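Local structure of potential RNA-dependent RNA polymerase (Human picobirnavirus, 5I62) at residues V337-A342 / S354-D359; P17-Y22 / P145-R150; R125-V130 / Y218-L223. The protein probably copies RNA from an RNA template, in both transcription and genome replication of a small double-stranded RNA virus. All coordinates share one frame; numbering follows the deposited sequence.

Interaction 1: V337-A342 / S354-D359; sequences VLQHEA and SQCLGD
The carboxamide of Q339 lies between two residues of the facing segment. C356 covers one face, its CB 3.8 Å from Q339 NE2 and its SG 3.9 Å from Q339 OE1, while the CB of S354 approaches on the other side of the plane, 4.0 Å from Q339 OE1. At the amino edge sits a backbone oxygen: Q339 NE2 donates to Q355 O at 3.1 Å, with an N-H...O angle of 152°. The acceptor is tilted slightly from the amide plane, and the donor stands above the carbonyl plane of Q355, not on a lone pair.

The remaining polar end of the amide is also used. Q339 OE1 is hydrogen-bonded to NH1 of R336, one turn earlier on the helix, and that same nitrogen binds S354 O, so two neighbouring helix side chains grip successive carbonyls of the segment. With both OE1 and NE2 engaged, the rotation of the amide is fixed. The side chain leaves the helix with CG beside the backbone N (chi1 -63°) and then runs extended, which carries the amide across to the strand. S354 OG turns to other partners, N351 O and T364 N. Y377 of helix 370-378 also touches Q339, adding to a setting in which every touching residue is buried.

Q355 is paired through its backbone with V362 of the adjoining strand, and farther along T332 and H335 of the helix bind the backbone of G358. A long helix thus lines a strand, at the border of a four-stranded antiparallel sheet, that runs into a Gly-Asp-Asp turn. This is the arrangement of the RNA-dependent RNA polymerase palm, with the motif B helix packed against motif C.

Interaction 2: P17-Y22 / P145-R150; sequences PGLRAY and PYFSKR
The carbonyl oxygen of G18 accepts the helical hydrogen bond from Y22 N at 2.9 Å and stands 4.4 Å from CE2 of F147, the aromatic residue on which this contact turns. The bond belongs to the start of helix 17-28, where L19 and Y22, three residues apart, both face F147. Between the two segments themselves the interaction is apolar.

L19 supplies a CH-pi contact: its CD1 methyl is 3.5 Å from the centroid of the F147 ring and 10° off the normal, hence squarely over one face. Leucine reaches that spot because its CG is anti to the backbone N (chi1 -172°), which brings a branch toward the ring. Y22 meets F147 in another way, as the face of a T-shaped pair. The edge of F147 points at the tyrosine ring with CZ 3.6 Å from Y22 CG, and the planes stand at 67°. F147 itself has a left-handed backbone conformation, in a loop turn where S148 OG also binds Y146 O.

Around this trio, V183 of strand 176-189 touches both Y22 and F147, and the Y22 hydroxyl is hydrogen-bonded to L184 O on that strand. F12 packs on L19. Helix 17-28 is thereby joined to the loop that leads into helix 150-157, with strand 176-189 alongside both.

Interaction 3: R125-V130 / Y218-L223; sequences RLRSEV and YQPLIL
R127 and P220 contribute most of the surface buried here, and they meet through aliphatic carbon alone. R127 CG lies 3.9 Å from P220 CG and about as far from P220 CD, so the base of the arginine chain rests against the CG-CD side of the pyrrolidine ring. A backbone oxygen meets the same ring from a second direction: R125 O lies 3.7 Å from P220 CG.

The torsions of R127 explain why its base touches the proline and its charged end does not. Its CG sits beside the backbone N (chi1 -68°), which brings CG against the proline, and the chain then bends at chi3 (86°), carrying the guanidinium away from the ring. On the way, R127 CD passes Q219 OE1 at 4.4 Å, a loose approach. Q219 is the third participant, and its amide nitrogen is spent on T132 O, in helix 129-135, which ties the glutamine to the same neighbour that R127 precedes.

Polar bonds to Q216 complete the attachment: R127 O accepts from Q216 NE2, and the backbones of R127 and Q216 are also hydrogen-bonded. A proline has no N-H to give to the residue four places earlier, here Q216, and the bond is consistent with R127 filling that gap. Just beyond, S128 occupies the N-cap position of helix 129-135, its OG bonded to N131 N. The whole is a proline kink within helix 208-228, met by the loop that leads into the N-capped helix 129-135.

None of the three contacts touches another. Interaction 1 runs into the Gly-Asp-Asp turn, which in this polymerase family belongs to the active site; interaction 2 lies on the opposite side of the chain's centre, with centres 38 Å apart and nearest atoms about 18 Å apart. Interaction 3 comes nearer to each of the other two, its nearest atoms about 9 Å from interaction 1 and about 8 Å from interaction 2. Helix 208-228 makes the links: R150, in interaction 2, touches its F208 and N211, while the hydroxyl of Y218, in interaction 3, is hydrogen-bonded to D330 of helix 327-345, which carries interaction 1. Along the chain, interactions 2 and 3 interleave, and both close before interaction 1 opens.

Interaction 1: V337-A342 / S354-D359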
ATOM      1  N   VAL A 337      12.243   1.667 -13.595  1.00 14.64           N
ATOM      2  CA  VAL A 337      12.531   1.800 -15.030  1.00 16.92           C
ATOM      3  C   VAL A 337      11.988   3.117 -15.580  1.00 17.15           C
ATOM      4  O   VAL A 337      12.654   3.805 -16.368  1.00 17.07           O
ATOM      5  CB  VAL A 337      11.971   0.596 -15.807  1.00 19.45           C
ATOM      6  CG1 VAL A 337      12.220   0.772 -17.312  1.00 14.97           C
ATOM      7  CG2 VAL A 337      12.612  -0.703 -15.304  1.00 14.85           C
ATOM      8  N   LEU A 338      10.753   3.468 -15.204  1.00 13.98           N
ATOM      9  CA  LEU A 338      10.160   4.728 -15.645  1.00 16.15           C
ATOM     10  C   LEU A 338      11.045   5.920 -15.274  1.00 14.09           C
ATOM     11  O   LEU A 338      11.224   6.853 -16.068  1.00 14.01           O
ATOM     12  CB  LEU A 338       8.762   4.888 -15.033  1.00 16.55           C
ATOM     13  CG  LEU A 338       7.608   4.031 -15.553  1.00 16.39           C
ATOM     14  CD1 LEU A 338       6.360   4.273 -14.691  1.00 17.16           C
ATOM     15  CD2 LEU A 338       7.320   4.353 -17.021  1.00 17.32           C
ATOM     16  N   GLN A 339      11.589   5.911 -14.055  1.00 16.12           N
ATOM     17  CA  GLN A 339      12.435   7.015 -13.610  1.00 14.28           C
ATOM     18  C   GLN A 339      13.707   7.082 -14.441  1.00 14.05           C
ATOM     19  O   GLN A 339      14.121   8.160 -14.880  1.00 15.79           O
ATOM     20  CB  GLN A 339      12.756   6.859 -12.114  1.00 13.52           C
ATOM     21  CG  GLN A 339      11.505   6.927 -11.198  1.00 13.74           C
ATOM     22  CD  GLN A 339      11.867   6.987  -9.720  1.00 14.80           C
ATOM     23  OE1 GLN A 339      12.848   6.396  -9.288  1.00 16.12           O
ATOM     24  NE2 GLN A 339      11.100   7.758  -8.953  1.00 16.55           N
ATOM     25  N   HIS A 340      14.349   5.933 -14.668  1.00 13.25           N
ATOM     26  CA  HIS A 340      15.540   5.919 -15.510  1.00 15.12           C
ATOM     27  C   HIS A 340      15.222   6.415 -16.911  1.00 18.87           C
ATOM     28  O   HIS A 340      15.996   7.184 -17.501  1.00 17.09           O
ATOM     29  CB  HIS A 340      16.123   4.509 -15.590  1.00 16.70           C
ATOM     30  CG  HIS A 340      16.950   4.131 -14.407  1.00 18.41           C
ATOM     31  ND1 HIS A 340      18.120   4.785 -14.084  1.00 17.73           N
ATOM     32  CD2 HIS A 340      16.768   3.185 -13.454  1.00 17.00           C
ATOM     33  CE1 HIS A 340      18.632   4.247 -12.989  1.00 20.07           C
ATOM     34  NE2 HIS A 340      17.830   3.273 -12.588  1.00 22.61           N
ATOM     35  N   GLU A 341      14.080   5.983 -17.455  1.00 13.98           N
ATOM     36  CA  GLU A 341      13.725   6.327 -18.828  1.00 14.89           C
ATOM     37  C   GLU A 341      13.492   7.822 -18.981  1.00 16.66           C
ATOM     38  O   GLU A 341      13.873   8.412 -19.998  1.00 19.58           O
ATOM     39  CB  GLU A 341      12.488   5.549 -19.273  1.00 17.58           C
ATOM     40  CG  GLU A 341      12.075   5.841 -20.708  1.00 18.43           C
ATOM     41  CD  GLU A 341      10.717   5.237 -21.031  1.00 25.67           C
ATOM     42  OE1 GLU A 341       9.718   5.598 -20.356  1.00 21.24           O
ATOM     43  OE2 GLU A 341      10.657   4.379 -21.940  1.00 23.51           O
ATOM     44  N   ALA A 342      12.879   8.457 -17.980  1.00 14.39           N
ATOM     45  CA  ALA A 342      12.699   9.905 -18.046  1.00 17.82           C
ATOM     46  C   ALA A 342      14.049  10.622 -18.169  1.00 19.52           C
ATOM     47  O   ALA A 342      14.215  11.530 -18.992  1.00 19.33           O
ATOM     48  CB  ALA A 342      11.932  10.396 -16.822  1.00 16.81           C
ATOM     49  N   SER A 354      17.013   9.133  -6.026  1.00 16.09           N
ATOM     50  CA  SER A 354      15.578   9.119  -6.282  1.00 12.62           C
ATOM     51  C   SER A 354      14.988   7.821  -5.723  1.00 13.06           C
ATOM     52  O   SER A 354      15.678   6.812  -5.569  1.00 14.22           O
ATOM     53  CB  SER A 354      15.290   9.232  -7.784  1.00 13.76           C
ATOM     54  OG  SER A 354      15.913  10.395  -8.332  1.00 15.49           O
ATOM     55  N   GLN A 355      13.687   7.849  -5.419  1.00 12.91           N
ATOM     56  CA  GLN A 355      13.033   6.716  -4.774  1.00 14.73           C
ATOM     57  C   GLN A 355      11.659   6.483  -5.387  1.00 16.74           C
ATOM     58  O   GLN A 355      11.020   7.415  -5.885  1.00 14.78           O
ATOM     59  CB  GLN A 355      12.843   6.944  -3.262  1.00 14.85           C
ATOM     60  CG  GLN A 355      14.095   7.116  -2.470  1.00 18.57           C
ATOM     61  CD  GLN A 355      13.793   7.247  -0.991  1.00 16.54           C
ATOM     62  OE1 GLN A 355      14.015   8.297  -0.387  1.00 19.51           O
ATOM     63  NE2 GLN A 355      13.257   6.182  -0.409  1.00 13.23           N
ATOM     64  N   CYS A 356      11.195   5.236  -5.312  1.00 15.72           N
ATOM     65  CA  CYS A 356       9.815   4.939  -5.662  1.00 16.23           C
ATOM     66  C   CYS A 356       9.323   3.728  -4.877  1.00 18.58           C
ATOM     67  O   CYS A 356      10.100   2.871  -4.455  1.00 18.54           O
ATOM     68  CB  CYS A 356       9.626   4.695  -7.167  1.00 17.50           C
ATOM     69  SG  CYS A 356      10.737   3.483  -7.891  1.00 20.72           S
ATOM     70  N   LEU A 357       8.009   3.671  -4.711  1.00 17.96           N
ATOM     71  CA  LEU A 357       7.371   2.562  -4.020  1.00 21.78           C
ATOM     72  C   LEU A 357       5.957   2.477  -4.556  1.00 19.08           C
ATOM     73  O   LEU A 357       5.186   3.426  -4.387  1.00 20.97           O
ATOM     74  CB  LEU A 357       7.360   2.766  -2.508  1.00 21.41           C
ATOM     75  CG  LEU A 357       6.555   1.690  -1.772  1.00 23.87           C
ATOM     76  CD1 LEU A 357       7.353   0.399  -1.704  1.00 21.01           C
ATOM     77  CD2 LEU A 357       6.149   2.159  -0.383  1.00 23.14           C
ATOM     78  N   GLY A 358       5.637   1.381  -5.237  1.00 18.71           N
ATOM     79  CA  GLY A 358       4.322   1.275  -5.845  1.00 18.67           C
ATOM     80  C   GLY A 358       4.072   2.451  -6.767  1.00 21.27           C
ATOM     81  O   GLY A 358       4.887   2.734  -7.656  1.00 20.25           O
ATOM     82  N   ASP A 359       2.985   3.180  -6.528  1.00 16.25           N
ATOM     83  CA  ASP A 359       2.628   4.320  -7.355  1.00 19.48           C
ATOM     84  C   ASP A 359       3.208   5.639  -6.847  1.00 21.71           C
ATOM     85  O   ASP A 359       2.849   6.694  -7.376  1.00 21.24           O
ATOM     86  CB  ASP A 359       1.097   4.434  -7.487  1.00 20.60           C
ATOM     87  CG  ASP A 359       0.404   4.881  -6.194  1.00 29.98           C
ATOM     88  OD1 ASP A 359       1.027   4.856  -5.112  1.00 28.82           O
ATOM     89  OD2 ASP A 359      -0.791   5.244  -6.266  1.00 34.39           O
TER

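Interaction 2: P17-Y22 / P145-R150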
ATOM      1  N   PRO A  17     -21.334 -20.470   5.008  1.00 26.90           N
ATOM      2  CA  PRO A  17     -22.104 -19.319   5.512  1.00 24.20           C
ATOM      3  C   PRO A  17     -21.302 -18.029   5.602  1.00 22.34           C
ATOM      4  O   PRO A  17     -21.861 -16.954   5.356  1.00 23.23           O
ATOM      5  CB  PRO A  17     -22.542 -19.791   6.910  1.00 20.77           C
ATOM      6  CG  PRO A  17     -22.662 -21.266   6.768  1.00 27.64           C
ATOM      7  CD  PRO A  17     -21.481 -21.652   5.879  1.00 30.24           C
ATOM      8  N   GLY A  18     -20.026 -18.103   5.988  1.00 24.56           N
ATOM      9  CA  GLY A  18     -19.213 -16.895   6.055  1.00 26.91           C
ATOM     10  C   GLY A  18     -19.069 -16.206   4.709  1.00 25.90           C
ATOM     11  O   GLY A  18     -19.124 -14.974   4.613  1.00 25.74           O
ATOM     12  N   LEU A  19     -18.871 -16.995   3.646  1.00 23.40           N
ATOM     13  CA  LEU A  19     -18.796 -16.437   2.298  1.00 22.94           C
ATOM     14  C   LEU A  19     -20.130 -15.826   1.896  1.00 23.82           C
ATOM     15  O   LEU A  19     -20.184 -14.786   1.228  1.00 19.16           O
ATOM     16  CB  LEU A  19     -18.398 -17.530   1.309  1.00 20.68           C
ATOM     17  CG  LEU A  19     -18.080 -17.129  -0.131  1.00 24.14           C
ATOM     18  CD1 LEU A  19     -16.928 -16.106  -0.182  1.00 20.05           C
ATOM     19  CD2 LEU A  19     -17.787 -18.369  -0.968  1.00 24.22           C
ATOM     20  N   ARG A  20     -21.219 -16.482   2.284  1.00 23.59           N
ATOM     21  CA  ARG A  20     -22.555 -15.986   1.997  1.00 22.54           C
ATOM     22  C   ARG A  20     -22.801 -14.627   2.646  1.00 19.99           C
ATOM     23  O   ARG A  20     -23.298 -13.696   1.999  1.00 24.43           O
ATOM     24  CB  ARG A  20     -23.568 -17.016   2.487  1.00 28.18           C
ATOM     25  CG  ARG A  20     -24.976 -16.560   2.381  1.00 31.28           C
ATOM     26  CD  ARG A  20     -25.246 -16.080   1.023  1.00 25.60           C
ATOM     27  NE  ARG A  20     -25.774 -17.147   0.204  1.00 36.56           N
ATOM     28  CZ  ARG A  20     -26.489 -16.921  -0.885  1.00 41.57           C
ATOM     29  NH1 ARG A  20     -26.710 -15.659  -1.258  1.00 38.38           N
ATOM     30  NH2 ARG A  20     -26.958 -17.939  -1.597  1.00 38.53           N
ATOM     31  N   ALA A  21     -22.465 -14.500   3.930  1.00 21.00           N
ATOM     32  CA  ALA A  21     -22.565 -13.209   4.597  1.00 22.25           C
ATOM     33  C   ALA A  21     -21.675 -12.177   3.926  1.00 23.75           C
ATOM     34  O   ALA A  21     -22.066 -11.013   3.768  1.00 20.20           O
ATOM     35  CB  ALA A  21     -22.171 -13.341   6.059  1.00 21.25           C
ATOM     36  N   TYR A  22     -20.452 -12.580   3.574  1.00 20.51           N
ATOM     37  CA  TYR A  22     -19.508 -11.656   2.953  1.00 20.98           C
ATOM     38  C   TYR A  22     -20.129 -10.985   1.736  1.00 19.10           C
ATOM     39  O   TYR A  22     -20.153  -9.753   1.636  1.00 21.69           O
ATOM     40  CB  TYR A  22     -18.223 -12.386   2.568  1.00 22.26           C
ATOM     41  CG  TYR A  22     -17.181 -11.458   1.979  1.00 22.20           C
ATOM     42  CD1 TYR A  22     -16.279 -10.781   2.796  1.00 23.94           C
ATOM     43  CD2 TYR A  22     -17.124 -11.237   0.610  1.00 20.43           C
ATOM     44  CE1 TYR A  22     -15.336  -9.914   2.254  1.00 22.17           C
ATOM     45  CE2 TYR A  22     -16.190 -10.365   0.066  1.00 18.04           C
ATOM     46  CZ  TYR A  22     -15.301  -9.722   0.892  1.00 18.53           C
ATOM     47  OH  TYR A  22     -14.374  -8.871   0.335  1.00 21.85           O
ATOM     48  N   PRO A 145     -10.377 -21.514  -2.456  1.00 19.28           N
ATOM     49  CA  PRO A 145     -11.794 -21.876  -2.359  1.00 16.99           C
ATOM     50  C   PRO A 145     -12.402 -21.912  -0.946  1.00 16.84           C
ATOM     51  O   PRO A 145     -13.628 -21.898  -0.813  1.00 18.76           O
ATOM     52  CB  PRO A 145     -11.819 -23.292  -2.934  1.00 18.28           C
ATOM     53  CG  PRO A 145     -10.567 -23.881  -2.381  1.00 17.21           C
ATOM     54  CD  PRO A 145      -9.527 -22.722  -2.460  1.00 17.35           C
ATOM     55  N   TYR A 146     -11.579 -21.987   0.092  1.00 16.09           N
ATOM     56  CA  TYR A 146     -12.115 -22.224   1.429  1.00 18.94           C
ATOM     57  C   TYR A 146     -12.601 -20.965   2.127  1.00 21.30           C
ATOM     58  O   TYR A 146     -13.465 -21.067   2.997  1.00 20.00           O
ATOM     59  CB  TYR A 146     -11.081 -22.908   2.322  1.00 21.07           C
ATOM     60  CG  TYR A 146     -10.718 -24.291   1.823  1.00 20.54           C
ATOM     61  CD1 TYR A 146     -11.656 -25.330   1.846  1.00 20.81           C
ATOM     62  CD2 TYR A 146      -9.450 -24.555   1.328  1.00 18.57           C
ATOM     63  CE1 TYR A 146     -11.328 -26.604   1.379  1.00 21.02           C
ATOM     64  CE2 TYR A 146      -9.114 -25.811   0.850  1.00 19.22           C
ATOM     65  CZ  TYR A 146     -10.061 -26.833   0.884  1.00 21.16           C
ATOM     66  OH  TYR A 146      -9.718 -28.075   0.420  1.00 18.35           O
ATOM     67  N   PHE A 147     -12.072 -19.793   1.786  1.00 18.32           N
ATOM     68  CA  PHE A 147     -12.492 -18.539   2.423  1.00 21.93           C
ATOM     69  C   PHE A 147     -12.481 -18.651   3.954  1.00 21.26           C
ATOM     70  O   PHE A 147     -13.438 -18.288   4.642  1.00 23.50           O
ATOM     71  CB  PHE A 147     -13.866 -18.106   1.919  1.00 18.86           C
ATOM     72  CG  PHE A 147     -14.089 -16.615   1.977  1.00 25.22           C
ATOM     73  CD1 PHE A 147     -13.525 -15.773   1.023  1.00 23.65           C
ATOM     74  CD2 PHE A 147     -14.861 -16.056   2.986  1.00 25.10           C
ATOM     75  CE1 PHE A 147     -13.731 -14.389   1.084  1.00 24.52           C
ATOM     76  CE2 PHE A 147     -15.070 -14.691   3.050  1.00 24.24           C
ATOM     77  CZ  PHE A 147     -14.510 -13.860   2.097  1.00 26.12           C
ATOM     78  N   SER A 148     -11.383 -19.178   4.482  1.00 19.80           N
ATOM     79  CA  SER A 148     -11.163 -19.309   5.914  1.00 25.66           C
ATOM     80  C   SER A 148      -9.870 -18.600   6.274  1.00 23.81           C
ATOM     81  O   SER A 148      -9.234 -17.950   5.436  1.00 24.94           O
ATOM     82  CB  SER A 148     -11.092 -20.778   6.350  1.00 25.35           C
ATOM     83  OG  SER A 148     -12.089 -21.536   5.705  1.00 32.23           O
ATOM     84  N   LYS A 149      -9.471 -18.733   7.533  1.00 26.24           N
ATOM     85  CA  LYS A 149      -8.131 -18.318   7.918  1.00 28.35           C
ATOM     86  C   LYS A 149      -7.118 -19.283   7.318  1.00 26.82           C
ATOM     87  O   LYS A 149      -7.311 -20.503   7.360  1.00 25.20           O
ATOM     88  CB  LYS A 149      -7.998 -18.266   9.437  1.00 35.39           C
ATOM     89  CG  LYS A 149      -8.513 -16.957  10.053  1.00 41.18           C
ATOM     90  CD  LYS A 149      -9.003 -17.128  11.476  1.00 47.15           C
ATOM     91  CE  LYS A 149      -8.234 -18.209  12.202  1.00 54.52           C
ATOM     92  NZ  LYS A 149      -6.739 -18.042  12.197  1.00 53.88           N
ATOM     93  N   ARG A 150      -6.055 -18.721   6.733  1.00 25.21           N
ATOM     94  CA  ARG A 150      -5.002 -19.518   6.115  1.00 24.83           C
ATOM     95  C   ARG A 150      -4.537 -20.642   7.030  1.00 29.69           C
ATOM     96  O   ARG A 150      -4.329 -21.781   6.583  1.00 23.05           O
ATOM     97  CB  ARG A 150      -3.823 -18.618   5.765  1.00 24.13           C
ATOM     98  CG  ARG A 150      -4.049 -17.779   4.531  1.00 26.07           C
ATOM     99  CD  ARG A 150      -2.963 -16.725   4.414  1.00 26.70           C
ATOM    100  NE  ARG A 150      -3.029 -16.025   3.139  1.00 26.98           N
ATOM    101  CZ  ARG A 150      -2.193 -15.052   2.779  1.00 26.79           C
ATOM    102  NH1 ARG A 150      -1.235 -14.663   3.602  1.00 25.43           N
ATOM    103  NH2 ARG A 150      -2.321 -14.475   1.596  1.00 24.00           N
TER

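Interaction 3: R125-V130 / Y218-L223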
ATOM      1  N   ARG A 125      16.455 -17.519  -5.966  1.00 24.91           N
ATOM      2  CA  ARG A 125      15.902 -18.831  -6.229  1.00 24.36           C
ATOM      3  C   ARG A 125      14.564 -18.921  -5.520  1.00 20.35           C
ATOM      4  O   ARG A 125      14.342 -18.264  -4.494  1.00 23.53           O
ATOM      5  CB  ARG A 125      16.833 -19.928  -5.753  1.00 33.38           C
ATOM      6  CG  ARG A 125      18.277 -19.488  -5.701  1.00 37.04           C
ATOM      7  CD  ARG A 125      19.186 -20.658  -5.799  1.00 45.04           C
ATOM      8  NE  ARG A 125      20.584 -20.224  -5.813  1.00 46.17           N
ATOM      9  CZ  ARG A 125      21.452 -20.533  -6.785  1.00 50.47           C
ATOM     10  NH1 ARG A 125      21.102 -21.292  -7.838  1.00 48.80           N
ATOM     11  NH2 ARG A 125      22.703 -20.082  -6.720  1.00 51.85           N
ATOM     12  N   LEU A 126      13.668 -19.717  -6.090  1.00 23.16           N
ATOM     13  CA  LEU A 126      12.359 -19.904  -5.487  1.00 22.19           C
ATOM     14  C   LEU A 126      12.508 -20.566  -4.130  1.00 25.15           C
ATOM     15  O   LEU A 126      13.241 -21.545  -3.983  1.00 27.76           O
ATOM     16  CB  LEU A 126      11.475 -20.762  -6.383  1.00 25.16           C
ATOM     17  CG  LEU A 126      10.586 -20.027  -7.384  1.00 21.50           C
ATOM     18  CD1 LEU A 126      11.445 -19.446  -8.502  1.00 25.26           C
ATOM     19  CD2 LEU A 126       9.535 -20.995  -7.933  1.00 23.16           C
ATOM     20  N   ARG A 127      11.828 -20.021  -3.136  1.00 20.76           N
ATOM     21  CA  ARG A 127      11.677 -20.755  -1.897  1.00 26.92           C
ATOM     22  C   ARG A 127      10.641 -21.863  -2.088  1.00 29.85           C
ATOM     23  O   ARG A 127       9.808 -21.810  -2.993  1.00 26.57           O
ATOM     24  CB  ARG A 127      11.262 -19.817  -0.776  1.00 27.48           C
ATOM     25  CG  ARG A 127      12.354 -18.849  -0.416  1.00 38.75           C
ATOM     26  CD  ARG A 127      12.220 -18.379   0.999  1.00 38.06           C
ATOM     27  NE  ARG A 127      12.866 -19.293   1.935  1.00 43.90           N
ATOM     28  CZ  ARG A 127      12.925 -19.083   3.244  1.00 42.56           C
ATOM     29  NH1 ARG A 127      12.376 -17.982   3.754  1.00 44.22           N
ATOM     30  NH2 ARG A 127      13.529 -19.968   4.031  1.00 38.87           N
ATOM     31  N   SER A 128      10.706 -22.887  -1.236  1.00 30.20           N
ATOM     32  CA  SER A 128       9.732 -23.966  -1.350  1.00 31.13           C
ATOM     33  C   SER A 128       8.379 -23.500  -0.827  1.00 26.41           C
ATOM     34  O   SER A 128       8.281 -22.546  -0.049  1.00 27.93           O
ATOM     35  CB  SER A 128      10.174 -25.202  -0.568  1.00 29.56           C
ATOM     36  OG  SER A 128      10.102 -24.927   0.811  1.00 28.64           O
ATOM     37  N   GLU A 129       7.322 -24.196  -1.255  1.00 28.92           N
ATOM     38  CA  GLU A 129       5.991 -23.845  -0.774  1.00 26.70           C
ATOM     39  C   GLU A 129       5.914 -23.925   0.747  1.00 25.42           C
ATOM     40  O   GLU A 129       5.320 -23.054   1.390  1.00 24.14           O
ATOM     41  CB  GLU A 129       4.929 -24.724  -1.447  1.00 26.16           C
ATOM     42  CG  GLU A 129       4.796 -24.389  -2.926  1.00 27.31           C
ATOM     43  CD  GLU A 129       3.696 -25.128  -3.661  1.00 31.81           C
ATOM     44  OE1 GLU A 129       3.015 -26.001  -3.074  1.00 26.89           O
ATOM     45  OE2 GLU A 129       3.517 -24.813  -4.859  1.00 32.31           O
ATOM     46  N   VAL A 130       6.540 -24.940   1.343  1.00 30.97           N
ATOM     47  CA  VAL A 130       6.469 -25.102   2.794  1.00 27.23           C
ATOM     48  C   VAL A 130       7.175 -23.952   3.495  1.00 26.14           C
ATOM     49  O   VAL A 130       6.649 -23.365   4.450  1.00 30.07           O
ATOM     50  CB  VAL A 130       7.063 -26.456   3.230  1.00 28.79           C
ATOM     51  CG1 VAL A 130       7.136 -26.525   4.750  1.00 32.01           C
ATOM     52  CG2 VAL A 130       6.227 -27.607   2.706  1.00 34.76           C
ATOM     53  N   TYR A 218       8.493 -13.636  -4.619  1.00 15.70           N
ATOM     54  CA  TYR A 218       8.489 -12.271  -4.105  1.00 17.68           C
ATOM     55  C   TYR A 218       9.036 -12.191  -2.683  1.00 20.17           C
ATOM     56  O   TYR A 218       9.641 -11.176  -2.304  1.00 16.13           O
ATOM     57  CB  TYR A 218       7.092 -11.675  -4.194  1.00 15.77           C
ATOM     58  CG  TYR A 218       6.664 -11.473  -5.619  1.00 16.91           C
ATOM     59  CD1 TYR A 218       7.344 -10.575  -6.439  1.00 16.03           C
ATOM     60  CD2 TYR A 218       5.594 -12.174  -6.159  1.00 17.99           C
ATOM     61  CE1 TYR A 218       6.974 -10.381  -7.760  1.00 18.01           C
ATOM     62  CE2 TYR A 218       5.205 -11.978  -7.483  1.00 19.21           C
ATOM     63  CZ  TYR A 218       5.898 -11.074  -8.276  1.00 18.98           C
ATOM     64  OH  TYR A 218       5.526 -10.865  -9.588  1.00 17.46           O
ATOM     65  N   GLN A 219       8.839 -13.248  -1.873  1.00 16.80           N
ATOM     66  CA  GLN A 219       9.391 -13.249  -0.518  1.00 17.61           C
ATOM     67  C   GLN A 219      10.912 -13.136  -0.526  1.00 19.54           C
ATOM     68  O   GLN A 219      11.448 -12.195   0.085  1.00 18.55           O
ATOM     69  CB  GLN A 219       8.922 -14.501   0.239  1.00 23.51           C
ATOM     70  CG  GLN A 219       8.078 -14.297   1.426  1.00 29.43           C
ATOM     71  CD  GLN A 219       7.581 -15.644   1.958  1.00 31.47           C
ATOM     72  OE1 GLN A 219       8.310 -16.644   1.942  1.00 33.98           O
ATOM     73  NE2 GLN A 219       6.344 -15.670   2.416  1.00 32.31           N
ATOM     74  N   PRO A 220      11.659 -14.043  -1.165  1.00 18.81           N
ATOM     75  CA  PRO A 220      13.119 -13.857  -1.205  1.00 20.34           C
ATOM     76  C   PRO A 220      13.548 -12.582  -1.918  1.00 22.40           C
ATOM     77  O   PRO A 220      14.568 -11.995  -1.548  1.00 20.42           O
ATOM     78  CB  PRO A 220      13.621 -15.116  -1.935  1.00 23.28           C
ATOM     79  CG  PRO A 220      12.458 -15.631  -2.665  1.00 24.39           C
ATOM     80  CD  PRO A 220      11.259 -15.295  -1.827  1.00 18.90           C
ATOM     81  N   LEU A 221      12.797 -12.141  -2.930  1.00 18.91           N
ATOM     82  CA  LEU A 221      13.121 -10.893  -3.623  1.00 21.13           C
ATOM     83  C   LEU A 221      13.126  -9.713  -2.658  1.00 19.58           C
ATOM     84  O   LEU A 221      14.084  -8.928  -2.594  1.00 17.33           O
ATOM     85  CB  LEU A 221      12.114 -10.648  -4.747  1.00 17.34           C
ATOM     86  CG  LEU A 221      12.402  -9.452  -5.663  1.00 26.87           C
ATOM     87  CD1 LEU A 221      11.864  -9.760  -7.041  1.00 27.43           C
ATOM     88  CD2 LEU A 221      11.786  -8.153  -5.166  1.00 23.83           C
ATOM     89  N   ILE A 222      12.031  -9.553  -1.923  1.00 18.53           N
ATOM     90  CA  ILE A 222      11.910  -8.436  -1.003  1.00 17.53           C
ATOM     91  C   ILE A 222      12.981  -8.505   0.077  1.00 18.15           C
ATOM     92  O   ILE A 222      13.604  -7.486   0.408  1.00 15.93           O
ATOM     93  CB  ILE A 222      10.485  -8.383  -0.430  1.00 18.59           C
ATOM     94  CG1 ILE A 222       9.526  -7.912  -1.532  1.00 20.37           C
ATOM     95  CG2 ILE A 222      10.428  -7.451   0.776  1.00 22.22           C
ATOM     96  CD1 ILE A 222       8.055  -8.187  -1.259  1.00 28.24           C
ATOM     97  N   LEU A 223      13.249  -9.711   0.602  1.00 17.34           N
ATOM     98  CA  LEU A 223      14.272  -9.874   1.635  1.00 19.62           C
ATOM     99  C   LEU A 223      15.652  -9.458   1.137  1.00 20.46           C
ATOM    100  O   LEU A 223      16.401  -8.781   1.855  1.00 18.33           O
ATOM    101  CB  LEU A 223      14.328 -11.319   2.125  1.00 23.64           C
ATOM    102  CG  LEU A 223      13.629 -11.631   3.441  1.00 35.18           C
ATOM    103  CD1 LEU A 223      13.960 -13.066   3.858  1.00 34.68           C
ATOM    104  CD2 LEU A 223      14.055 -10.621   4.515  1.00 30.82           C
TER